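Local coordinates for putative triphosphoribosyl-dephospho-coA synthase (Archaeoglobus fulgidus DSM 4304, PDB 3H9P), which is of unknown function, but probably binds ATP and may make the triphosphoribosyl-dephospho-CoA precursor of a prosthetic group, at residues 132-137 against 149-154. Sequence-based numbering, arbitrary orientation.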
loop_
_atom_site.group_PDB
_atom_site.type_symbol
_atom_site.label_atom_id
_atom_site.label_comp_id
_atom_site.label_asym_id
_atom_site.label_seq_id
_atom_site.Cartn_x
_atom_site.Cartn_y
_atom_site.Cartn_z
ATOM N N ASN A 132 -11.127 9.176 10.982
ATOM C CA ASN A 132 -11.655 8.051 11.697
ATOM C C ASN A 132 -11.370 6.729 10.956
ATOM O O ASN A 132 -10.798 6.707 9.865
ATOM C CB ASN A 132 -13.113 8.287 12.059
ATOM C CG ASN A 132 -14.081 7.887 10.968
ATOM O OD1 ASN A 132 -13.738 7.260 9.981
ATOM N ND2 ASN A 132 -15.333 8.239 11.178
ATOM N N LEU A 133 -11.747 5.616 11.546
ATOM C CA LEU A 133 -11.285 4.349 11.016
ATOM C C LEU A 133 -11.967 4.080 9.683
ATOM O O LEU A 133 -11.413 3.441 8.801
ATOM C CB LEU A 133 -11.586 3.242 12.003
ATOM C CG LEU A 133 -11.250 1.807 11.614
ATOM C CD1 LEU A 133 -9.693 1.642 11.367
ATOM C CD2 LEU A 133 -11.750 0.936 12.761
ATOM N N TYR A 134 -13.185 4.598 9.551
ATOM C CA TYR A 134 -13.976 4.411 8.346
ATOM C C TYR A 134 -13.327 5.169 7.207
ATOM O O TYR A 134 -13.069 4.597 6.139
ATOM C CB TYR A 134 -15.399 4.884 8.584
ATOM C CG TYR A 134 -16.296 4.721 7.396
ATOM C CD1 TYR A 134 -16.790 3.465 7.062
ATOM C CD2 TYR A 134 -16.687 5.829 6.618
ATOM C CE1 TYR A 134 -17.641 3.286 5.997
ATOM C CE2 TYR A 134 -17.554 5.659 5.515
ATOM C CZ TYR A 134 -18.023 4.371 5.231
ATOM O OH TYR A 134 -18.852 4.114 4.184
ATOM N N GLU A 135 -13.055 6.447 7.458
ATOM C CA GLU A 135 -12.457 7.356 6.459
ATOM C C GLU A 135 -11.086 6.859 6.038
ATOM O O GLU A 135 -10.749 6.863 4.869
ATOM C CB GLU A 135 -12.392 8.793 6.990
ATOM C CG GLU A 135 -13.766 9.309 7.407
ATOM C CD GLU A 135 -13.746 10.534 8.328
ATOM O OE1 GLU A 135 -12.878 10.663 9.229
ATOM O OE2 GLU A 135 -14.639 11.388 8.158
ATOM N N TRP A 136 -10.302 6.426 7.006
ATOM C CA TRP A 136 -9.007 5.849 6.724
ATOM C C TRP A 136 -9.171 4.715 5.718
ATOM O O TRP A 136 -8.553 4.733 4.649
ATOM C CB TRP A 136 -8.380 5.333 8.015
ATOM C CG TRP A 136 -6.912 5.075 7.894
ATOM C CD1 TRP A 136 -6.064 5.591 6.961
ATOM C CD2 TRP A 136 -6.106 4.288 8.777
ATOM N NE1 TRP A 136 -4.786 5.147 7.182
ATOM C CE2 TRP A 136 -4.775 4.357 8.297
ATOM C CE3 TRP A 136 -6.381 3.517 9.926
ATOM C CZ2 TRP A 136 -3.704 3.682 8.920
ATOM C CZ3 TRP A 136 -5.309 2.827 10.552
ATOM C CH2 TRP A 136 -3.990 2.920 10.040
HETATM N N MSE A 137 -10.040 3.754 6.059
HETATM C CA MSE A 137 -10.316 2.594 5.214
HETATM C C MSE A 137 -10.813 3.011 3.819
HETATM O O MSE A 137 -10.499 2.316 2.848
HETATM C CB MSE A 137 -11.312 1.622 5.872
HETATM C CG MSE A 137 -10.799 0.848 7.080
HETATM SE SE MSE A 137 -9.096 -0.131 6.842
HETATM C CE MSE A 137 -7.859 1.288 7.373
ATOM N N GLU A 149 -14.399 -4.388 2.990
ATOM C CA GLU A 149 -15.428 -4.869 3.931
ATOM C C GLU A 149 -15.798 -3.817 4.997
ATOM O O GLU A 149 -16.959 -3.711 5.425
ATOM C CB GLU A 149 -14.927 -6.124 4.681
ATOM C CG GLU A 149 -14.774 -7.340 3.802
ATOM C CD GLU A 149 -16.111 -7.881 3.341
ATOM O OE1 GLU A 149 -16.772 -8.612 4.100
ATOM O OE2 GLU A 149 -16.509 -7.554 2.226
ATOM N N LEU A 150 -14.802 -3.082 5.481
ATOM C CA LEU A 150 -15.084 -2.147 6.541
ATOM C C LEU A 150 -15.868 -0.971 5.983
ATOM O O LEU A 150 -16.620 -0.316 6.726
ATOM C CB LEU A 150 -13.803 -1.711 7.272
ATOM C CG LEU A 150 -13.588 -2.485 8.609
ATOM C CD1 LEU A 150 -13.363 -3.940 8.367
ATOM C CD2 LEU A 150 -12.452 -1.917 9.461
ATOM N N VAL A 151 -15.723 -0.731 4.680
ATOM C CA VAL A 151 -16.352 0.420 4.061
ATOM C C VAL A 151 -17.717 0.140 3.377
ATOM O O VAL A 151 -18.545 1.011 3.319
ATOM C CB VAL A 151 -15.374 1.153 3.077
ATOM C CG1 VAL A 151 -16.134 2.057 2.138
ATOM C CG2 VAL A 151 -14.332 1.974 3.854
ATOM N N ASP A 152 -17.941 -1.066 2.873
ATOM C CA ASP A 152 -19.088 -1.319 2.029
ATOM C C ASP A 152 -20.078 -2.231 2.695
ATOM O O ASP A 152 -20.809 -2.899 2.007
ATOM C CB ASP A 152 -18.666 -1.980 0.700
ATOM C CG ASP A 152 -18.104 -3.447 0.880
ATOM O OD1 ASP A 152 -18.294 -4.166 1.933
ATOM O OD2 ASP A 152 -17.449 -3.889 -0.083
ATOM N N GLY A 153 -20.061 -2.328 4.015
ATOM C CA GLY A 153 -21.007 -3.189 4.699
ATOM C C GLY A 153 -20.671 -4.675 4.726
ATOM O O GLY A 153 -21.560 -5.496 4.840
ATOM N N PHE A 154 -19.406 -5.045 4.613
ATOM C CA PHE A 154 -19.050 -6.458 4.775
ATOM C C PHE A 154 -19.655 -7.377 3.685
ATOM O O PHE A 154 -20.113 -8.481 3.969
ATOM C CB PHE A 154 -19.423 -6.959 6.195
ATOM C CG PHE A 154 -18.551 -6.382 7.280
ATOM C CD1 PHE A 154 -17.375 -7.033 7.670
ATOM C CD2 PHE A 154 -18.890 -5.187 7.887
ATOM C CE1 PHE A 154 -16.562 -6.496 8.623
ATOM C CE2 PHE A 154 -18.084 -4.638 8.870
ATOM C CZ PHE A 154 -16.898 -5.296 9.246
#
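Tyr134 and Val151 illustrate how a tyrosine can bond to the carbonyl of a helix's last turn. The phenol OH donates to Val151 O over 3.2 Å, lying in the carbonyl plane on a lone pair, with a C=O...O angle of 138°. With CG anti to the backbone N (chi1 -180°), the ring reaches across to helix 145-151 and presents its edge to two carbonyls: Val151 O, and Leu150 O, 3.8 Å from Tyr134 CD1. The Val151 side chain crosses that of Tyr134 at about a right angle, and its two methyls divide the work. Val151 CG1 lies 4.0 Å from Tyr134 OH, whereas Val151 CG2 packs against Met137 CB at 3.6 Å. Met137, a selenomethionine, also lays its CG against Leu150 CB and CD2; bends at chi2 and chi3 then carry its end away, and its CE comes to rest over one face of the Trp136 ring, offset toward the rim. Leu133 adds a looser methyl contact with Leu150.

Behind this layer, a capping box fixes the start of helix 133-138. Asn132 OD1 accepts from Glu135 N at 2.7 Å, nearly straight, and Glu135 OE1 takes Asn132 N in return at 2.9 Å. The same OE1 forms a salt bridge with Lys129 of the second subunit, so the cap also faces the dimer partner.

In this almost wholly helical fold, Arg84 of helix 76-88 gives Val151 O a second donor, while Leu87 touches both Leu133 and Leu150. Helix 92-105 packs on Leu133 and Trp136, and helix 58-68 covers Leu150 and Phe154.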